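Local coordinates for protein alpha-1,3-glucanase (Bacillus circulans, PDB 5ZRU) that hydrolyses alpha-1,3-glucan through its GH87-type catalytic unit, the part present here of a longer protein that probably also binds carbohydrate, at residues N263-G268 against Q295-G300; W233-V238 against G267-R272. All coordinates share one frame; numbering follows the deposited sequence.

Interaction 1: residues N263-G268 against Q295-G300; sequences NQASGG and QAVYKG
The ring of Tyr298 lies broadside against the backbone of Gly267, a clear case of an aromatic side chain packing on a glycine. Gly267 CA sits over one ring face, 3.7 Å from the centroid of the Tyr298 ring and 21° off its normal, in a CH-pi contact. Such closeness depends on the missing side chain, since a CB would clash with Tyr298 CZ. With CG anti to the backbone N (chi1 -159°), the ring is carried across to residues 263-268, and Asn263 O meets its edge in plane, 3.4 Å from Tyr298 CD2. The hydroxyl is hydrogen-bonded to Asn261 O and Asn287 N, which fix the far end of the ring.

Beside the ring, a type II turn from Asn263 to Ser266 presents Ala265. Ala265 N donates to Ala296 O at 2.7 Å. Ala265 CA points an almost straight C-H at Val297 O, 3.2 Å away; that buried oxygen has no hydrogen-bond partner. Ala265 CB rests against Val297 CB at 3.9 Å. Farther out, Gln264 NE2 donates to the backbone Gln295 O at 3.2 Å from above the carbonyl plane, with Gln295 CB beside it, as the two side chains cross obliquely. Ser266 OG steadies the turn by donating to Gln264 O.

The two loops belong to adjoining coils of the catalytic domain: 263-268 leads from strand 255-259 into strand 269-273, while the loop holding 295-300 joins strand 277-285 to strand 301-302. The carboxylate of Glu320, between strands 310-317 and 323-325, accepts from Tyr298 N.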
ATOM      1  N   ASN A 263     -21.809  -4.509   0.567  1.00 15.26           N
ATOM      2  CA  ASN A 263     -21.922  -5.893   1.005  1.00 16.14           C
ATOM      3  C   ASN A 263     -20.743  -6.742   0.540  1.00 14.63           C
ATOM      4  O   ASN A 263     -19.976  -6.363  -0.349  1.00 10.97           O
ATOM      5  CB  ASN A 263     -23.239  -6.489   0.511  1.00 15.49           C
ATOM      6  CG  ASN A 263     -24.436  -5.865   1.208  1.00 17.10           C
ATOM      7  OD1 ASN A 263     -24.630  -6.077   2.396  1.00 22.79           O
ATOM      8  ND2 ASN A 263     -25.221  -5.078   0.483  1.00 18.76           N
ATOM      9  N   GLN A 264     -20.604  -7.910   1.177  1.00 14.61           N
ATOM     10  CA  GLN A 264     -19.622  -8.905   0.760  1.00 15.44           C
ATOM     11  C   GLN A 264     -19.732  -9.190  -0.727  1.00 14.15           C
ATOM     12  O   GLN A 264     -20.836  -9.275  -1.274  1.00 14.80           O
ATOM     13  CB  GLN A 264     -19.838 -10.219   1.514  1.00 20.09           C
ATOM     14  CG  GLN A 264     -18.992 -10.390   2.726  1.00 26.92           C
ATOM     15  CD  GLN A 264     -19.482 -11.530   3.584  1.00 33.88           C
ATOM     16  OE1 GLN A 264     -20.342 -11.343   4.450  1.00 36.32           O
ATOM     17  NE2 GLN A 264     -18.957 -12.725   3.335  1.00 31.42           N
ATOM     18  N   ALA A 265     -18.574  -9.345  -1.372  1.00 13.53           N
ATOM     19  CA  ALA A 265     -18.477  -9.791  -2.765  1.00 15.15           C
ATOM     20  C   ALA A 265     -19.275  -8.901  -3.714  1.00 14.18           C
ATOM     21  O   ALA A 265     -19.767  -9.365  -4.750  1.00 13.59           O
ATOM     22  CB  ALA A 265     -18.911 -11.256  -2.915  1.00 16.48           C
ATOM     23  N   SER A 266     -19.396  -7.606  -3.394  1.00 11.88           N
ATOM     24  CA  SER A 266     -20.299  -6.731  -4.134  1.00 10.37           C
ATOM     25  C   SER A 266     -19.606  -5.516  -4.737  1.00 10.02           C
ATOM     26  O   SER A 266     -20.269  -4.517  -5.027  1.00 11.98           O
ATOM     27  CB  SER A 266     -21.453  -6.288  -3.231  1.00 12.04           C
ATOM     28  OG  SER A 266     -22.161  -7.433  -2.793  1.00 13.90           O
ATOM     29  N   GLY A 267     -18.298  -5.583  -4.943  1.00  9.91           N
ATOM     30  CA  GLY A 267     -17.590  -4.504  -5.609  1.00  8.11           C
ATOM     31  C   GLY A 267     -16.216  -4.978  -6.029  1.00  9.25           C
ATOM     32  O   GLY A 267     -15.822  -6.118  -5.774  1.00 11.42           O
ATOM     33  N   GLY A 268     -15.476  -4.076  -6.671  1.00  9.42           N
ATOM     34  CA  GLY A 268     -14.208  -4.446  -7.268  1.00  9.01           C
ATOM     35  C   GLY A 268     -14.406  -5.114  -8.618  1.00  8.44           C
ATOM     36  O   GLY A 268     -15.527  -5.332  -9.089  1.00 10.67           O
ATOM     37  N   GLN A 295     -13.362 -12.857   4.166  1.00 21.21           N
ATOM     38  CA  GLN A 295     -14.392 -13.283   3.227  1.00 24.23           C
ATOM     39  C   GLN A 295     -15.007 -12.113   2.470  1.00 19.78           C
ATOM     40  O   GLN A 295     -16.121 -12.242   1.957  1.00 19.59           O
ATOM     41  CB  GLN A 295     -15.502 -14.054   3.947  1.00 28.96           C
ATOM     42  CG  GLN A 295     -15.083 -15.355   4.616  1.00 28.81           C
ATOM     43  CD  GLN A 295     -16.257 -16.036   5.319  1.00 33.75           C
ATOM     44  OE1 GLN A 295     -17.225 -16.450   4.679  1.00 38.69           O
ATOM     45  NE2 GLN A 295     -16.179 -16.136   6.641  1.00 32.35           N
ATOM     46  N   ALA A 296     -14.311 -10.969   2.399  1.00 16.67           N
ATOM     47  CA  ALA A 296     -14.912  -9.796   1.765  1.00 15.31           C
ATOM     48  C   ALA A 296     -15.107 -10.009   0.268  1.00 12.26           C
ATOM     49  O   ALA A 296     -16.095  -9.532  -0.298  1.00 13.62           O
ATOM     50  CB  ALA A 296     -14.061  -8.549   2.021  1.00 14.56           C
ATOM     51  N   VAL A 297     -14.179 -10.724  -0.382  1.00 11.60           N
ATOM     52  CA  VAL A 297     -14.159 -10.906  -1.835  1.00 11.80           C
ATOM     53  C   VAL A 297     -14.421  -9.572  -2.529  1.00 11.77           C
ATOM     54  O   VAL A 297     -15.344  -9.437  -3.343  1.00 10.57           O
ATOM     55  CB  VAL A 297     -15.172 -11.980  -2.268  1.00 11.16           C
ATOM     56  CG1 VAL A 297     -14.914 -12.401  -3.720  1.00 12.17           C
ATOM     57  CG2 VAL A 297     -15.059 -13.174  -1.340  1.00 12.08           C
ATOM     58  N   TYR A 298     -13.611  -8.574  -2.205  1.00 10.64           N
ATOM     59  CA  TYR A 298     -13.907  -7.193  -2.583  1.00  8.83           C
ATOM     60  C   TYR A 298     -12.571  -6.474  -2.767  1.00  9.86           C
ATOM     61  O   TYR A 298     -12.325  -5.396  -2.221  1.00  9.77           O
ATOM     62  CB  TYR A 298     -14.806  -6.562  -1.514  1.00  9.08           C
ATOM     63  CG  TYR A 298     -15.642  -5.342  -1.877  1.00 10.07           C
ATOM     64  CD1 TYR A 298     -15.113  -4.289  -2.618  1.00 10.28           C
ATOM     65  CD2 TYR A 298     -16.955  -5.224  -1.420  1.00 10.41           C
ATOM     66  CE1 TYR A 298     -15.871  -3.156  -2.907  1.00  9.06           C
ATOM     67  CE2 TYR A 298     -17.722  -4.094  -1.694  1.00  8.58           C
ATOM     68  CZ  TYR A 298     -17.167  -3.058  -2.436  1.00 10.59           C
ATOM     69  OH  TYR A 298     -17.916  -1.937  -2.720  1.00 10.90           O
ATOM     70  N   LYS A 299     -11.665  -7.115  -3.500  1.00 10.36           N
ATOM     71  CA  LYS A 299     -10.414  -6.470  -3.866  1.00 10.98           C
ATOM     72  C   LYS A 299     -10.634  -5.604  -5.103  1.00 11.92           C
ATOM     73  O   LYS A 299     -11.576  -5.813  -5.873  1.00  9.85           O
ATOM     74  CB  LYS A 299      -9.316  -7.503  -4.131  1.00 10.48           C
ATOM     75  CG  LYS A 299      -8.979  -8.420  -2.952  1.00 11.48           C
ATOM     76  CD  LYS A 299      -9.722  -9.761  -3.042  1.00 11.49           C
ATOM     77  CE  LYS A 299      -9.193 -10.743  -1.986  1.00 17.33           C
ATOM     78  NZ  LYS A 299      -9.875 -12.071  -2.050  1.00 18.93           N
ATOM     79  N   GLY A 300      -9.758  -4.611  -5.287  1.00 10.26           N
ATOM     80  CA  GLY A 300      -9.888  -3.749  -6.456  1.00  9.02           C
ATOM     81  C   GLY A 300      -9.845  -4.527  -7.758  1.00 11.70           C
ATOM     82  O   GLY A 300     -10.684  -4.335  -8.646  1.00 11.00           O
TER

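Interaction 2: residues W233-V238 against G267-R272; sequences WKIGSV and GGISFR
Two neighbouring rungs of the right-handed parallel beta-helix expected of this pectate-lyase-like domain meet here, with Trp233 paired to Ile269 and Ile235 to Phe271. Strands 233-235 and 269-272 run parallel, their N-to-C directions 13° apart. Trp233 N donates to Gly268 O at 2.9 Å, and Trp233 O, Ser270 O and Ile235 O in turn accept from the backbone N of Ser270, Ile235 and Arg272.

Trp233, Ile235, Ile269 and Phe271 share one buried face. Trp233 and Ile269 lie side by side, pointing the same way, with Trp233 CE3 3.6 Å from Ile269 CD1. Ile235 CD1 lies over the centre of the Trp233 ring and touches Phe271 CE1 at 3.7 Å and Ile269 CG2 at 3.6 Å. Ser270 points to the other face, where its OG bonds to Asp303.

Past its backbone bond to Ile235 O, the Arg272 side chain runs along Gly236 and Ser237. A bend at chi2 (-66°) brings its guanidinium flat against Val238 CG2, 3.5 Å from Arg272 CZ. An alanine here would probably strip the flat guanidinium from that methyl and leave Asn304 OD1 without its NH1 donor.

Backbone bonds thus set the register, apolar packing fills one face, and at one end a guanidinium face packs on a methyl while its N-H is used on Asn304.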
ATOM      1  N   TRP A 233     -17.872  -5.767 -10.774  1.00  9.72           N
ATOM      2  CA  TRP A 233     -17.770  -5.736 -12.230  1.00  9.85           C
ATOM      3  C   TRP A 233     -17.036  -7.000 -12.671  1.00 11.62           C
ATOM      4  O   TRP A 233     -15.828  -7.125 -12.455  1.00 10.81           O
ATOM      5  CB  TRP A 233     -17.046  -4.473 -12.696  1.00  8.83           C
ATOM      6  CG  TRP A 233     -17.037  -4.285 -14.201  1.00 11.54           C
ATOM      7  CD1 TRP A 233     -17.762  -4.990 -15.127  1.00 11.40           C
ATOM      8  CD2 TRP A 233     -16.227  -3.364 -14.947  1.00 10.81           C
ATOM      9  NE1 TRP A 233     -17.469  -4.548 -16.400  1.00 11.41           N
ATOM     10  CE2 TRP A 233     -16.529  -3.552 -16.317  1.00  9.44           C
ATOM     11  CE3 TRP A 233     -15.292  -2.387 -14.589  1.00 12.80           C
ATOM     12  CZ2 TRP A 233     -15.929  -2.799 -17.323  1.00 11.18           C
ATOM     13  CZ3 TRP A 233     -14.691  -1.643 -15.588  1.00 12.75           C
ATOM     14  CH2 TRP A 233     -15.010  -1.853 -16.942  1.00 11.62           C
ATOM     15  N   LYS A 234     -17.764  -7.937 -13.282  1.00 10.75           N
ATOM     16  CA  LYS A 234     -17.196  -9.208 -13.718  1.00 10.18           C
ATOM     17  C   LYS A 234     -16.903  -9.123 -15.208  1.00 12.61           C
ATOM     18  O   LYS A 234     -17.822  -8.985 -16.022  1.00 11.42           O
ATOM     19  CB  LYS A 234     -18.140 -10.370 -13.410  1.00 11.00           C
ATOM     20  CG  LYS A 234     -18.387 -10.514 -11.919  1.00 13.82           C
ATOM     21  CD  LYS A 234     -19.408 -11.588 -11.597  1.00 19.05           C
ATOM     22  CE  LYS A 234     -19.645 -11.644 -10.087  1.00 21.47           C
ATOM     23  NZ  LYS A 234     -20.309 -12.917  -9.665  1.00 29.98           N
ATOM     24  N   ILE A 235     -15.630  -9.199 -15.554  1.00 10.95           N
ATOM     25  CA  ILE A 235     -15.168  -8.987 -16.917  1.00 10.74           C
ATOM     26  C   ILE A 235     -14.812 -10.361 -17.468  1.00 12.79           C
ATOM     27  O   ILE A 235     -13.718 -10.881 -17.213  1.00 13.84           O
ATOM     28  CB  ILE A 235     -13.990  -8.006 -16.960  1.00 12.28           C
ATOM     29  CG1 ILE A 235     -14.447  -6.655 -16.395  1.00 11.99           C
ATOM     30  CG2 ILE A 235     -13.451  -7.860 -18.386  1.00 10.86           C
ATOM     31  CD1 ILE A 235     -13.330  -5.595 -16.328  1.00 11.73           C
ATOM     32  N   GLY A 236     -15.748 -10.950 -18.213  1.00 13.07           N
ATOM     33  CA  GLY A 236     -15.685 -12.351 -18.578  1.00 12.87           C
ATOM     34  C   GLY A 236     -16.279 -13.233 -17.490  1.00 16.08           C
ATOM     35  O   GLY A 236     -16.616 -12.785 -16.393  1.00 15.40           O
ATOM     36  N   SER A 237     -16.397 -14.523 -17.802  1.00 15.73           N
ATOM     37  CA  SER A 237     -16.906 -15.502 -16.848  1.00 18.94           C
ATOM     38  C   SER A 237     -16.011 -16.729 -16.886  1.00 18.63           C
ATOM     39  O   SER A 237     -15.236 -16.921 -17.823  1.00 18.65           O
ATOM     40  CB  SER A 237     -18.357 -15.906 -17.154  1.00 24.52           C
ATOM     41  OG  SER A 237     -18.415 -16.709 -18.323  1.00 21.89           O
ATOM     42  N   VAL A 238     -16.118 -17.562 -15.847  1.00 19.61           N
ATOM     43  CA  VAL A 238     -15.326 -18.789 -15.827  1.00 21.86           C
ATOM     44  C   VAL A 238     -15.672 -19.659 -17.027  1.00 18.78           C
ATOM     45  O   VAL A 238     -14.783 -20.216 -17.686  1.00 21.32           O
ATOM     46  CB  VAL A 238     -15.521 -19.544 -14.497  1.00 21.47           C
ATOM     47  CG1 VAL A 238     -14.883 -20.928 -14.574  1.00 19.45           C
ATOM     48  CG2 VAL A 238     -14.913 -18.753 -13.353  1.00 19.22           C
ATOM     49  N   GLY A 267     -18.298  -5.583  -4.943  1.00  9.91           N
ATOM     50  CA  GLY A 267     -17.590  -4.504  -5.609  1.00  8.11           C
ATOM     51  C   GLY A 267     -16.216  -4.978  -6.029  1.00  9.25           C
ATOM     52  O   GLY A 267     -15.822  -6.118  -5.774  1.00 11.42           O
ATOM     53  N   GLY A 268     -15.476  -4.076  -6.671  1.00  9.42           N
ATOM     54  CA  GLY A 268     -14.208  -4.446  -7.268  1.00  9.01           C
ATOM     55  C   GLY A 268     -14.406  -5.114  -8.618  1.00  8.44           C
ATOM     56  O   GLY A 268     -15.527  -5.332  -9.089  1.00 10.67           O
ATOM     57  N   ILE A 269     -13.283  -5.431  -9.259  1.00  8.13           N
ATOM     58  CA  ILE A 269     -13.268  -5.990 -10.610  1.00 10.69           C
ATOM     59  C   ILE A 269     -12.743  -7.417 -10.567  1.00 10.49           C
ATOM     60  O   ILE A 269     -11.662  -7.671 -10.018  1.00 11.00           O
ATOM     61  CB  ILE A 269     -12.416  -5.127 -11.558  1.00  8.77           C
ATOM     62  CG1 ILE A 269     -13.104  -3.779 -11.789  1.00  9.77           C
ATOM     63  CG2 ILE A 269     -12.195  -5.850 -12.886  1.00 12.65           C
ATOM     64  CD1 ILE A 269     -12.277  -2.803 -12.676  1.00  9.83           C
ATOM     65  N   SER A 270     -13.492  -8.347 -11.161  1.00 10.06           N
ATOM     66  CA  SER A 270     -13.048  -9.727 -11.297  1.00 11.14           C
ATOM     67  C   SER A 270     -12.739  -9.978 -12.764  1.00 13.15           C
ATOM     68  O   SER A 270     -13.643  -9.921 -13.605  1.00 12.70           O
ATOM     69  CB  SER A 270     -14.108 -10.716 -10.797  1.00 11.57           C
ATOM     70  OG  SER A 270     -13.814 -12.043 -11.231  1.00 12.83           O
ATOM     71  N   PHE A 271     -11.468 -10.246 -13.071  1.00 11.90           N
ATOM     72  CA  PHE A 271     -11.051 -10.576 -14.432  1.00 12.51           C
ATOM     73  C   PHE A 271     -11.155 -12.077 -14.669  1.00 12.41           C
ATOM     74  O   PHE A 271     -10.688 -12.874 -13.847  1.00 10.12           O
ATOM     75  CB  PHE A 271      -9.605 -10.153 -14.694  1.00  8.60           C
ATOM     76  CG  PHE A 271      -9.368  -8.661 -14.715  1.00 10.71           C
ATOM     77  CD1 PHE A 271     -10.021  -7.840 -15.626  1.00  9.50           C
ATOM     78  CD2 PHE A 271      -8.423  -8.097 -13.865  1.00 12.91           C
ATOM     79  CE1 PHE A 271      -9.764  -6.480 -15.668  1.00 10.97           C
ATOM     80  CE2 PHE A 271      -8.163  -6.738 -13.892  1.00 12.75           C
ATOM     81  CZ  PHE A 271      -8.838  -5.926 -14.794  1.00 12.74           C
ATOM     82  N   ARG A 272     -11.731 -12.458 -15.806  1.00 11.23           N
ATOM     83  CA  ARG A 272     -11.712 -13.842 -16.291  1.00 12.94           C
ATOM     84  C   ARG A 272     -11.083 -13.825 -17.683  1.00 12.38           C
ATOM     85  O   ARG A 272     -11.771 -13.966 -18.701  1.00 13.82           O
ATOM     86  CB  ARG A 272     -13.124 -14.459 -16.304  1.00 14.83           C
ATOM     87  CG  ARG A 272     -13.793 -14.500 -14.940  1.00 15.46           C
ATOM     88  CD  ARG A 272     -13.064 -15.434 -13.987  1.00 15.50           C
ATOM     89  NE  ARG A 272     -13.715 -15.494 -12.680  1.00 13.69           N
ATOM     90  CZ  ARG A 272     -13.234 -16.158 -11.631  1.00 17.33           C
ATOM     91  NH1 ARG A 272     -12.084 -16.818 -11.730  1.00 11.32           N
ATOM     92  NH2 ARG A 272     -13.901 -16.159 -10.482  1.00 16.96           N
TER

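How the interactions relate
Interactions 1 and 2 lie about 11 Å apart, centre to centre, both within the D2 part of the catalytic unit. Gly267 and Gly268 belong to both. Along the sequence come 233-238, then 263-272, then 295-300; residues 263-272 meet the preceding coil through strand 269-273, and the following coil through the loop before that strand and through the strand itself. Gly300 O stands 2.9 Å from Ile269 N, a probable hydrogen bond joining the two contacts directly. Loop packing in interaction 1 therefore passes into strand pairing in interaction 2, showing how successive coils of a parallel beta-helix are stacked through both their turns and their strands.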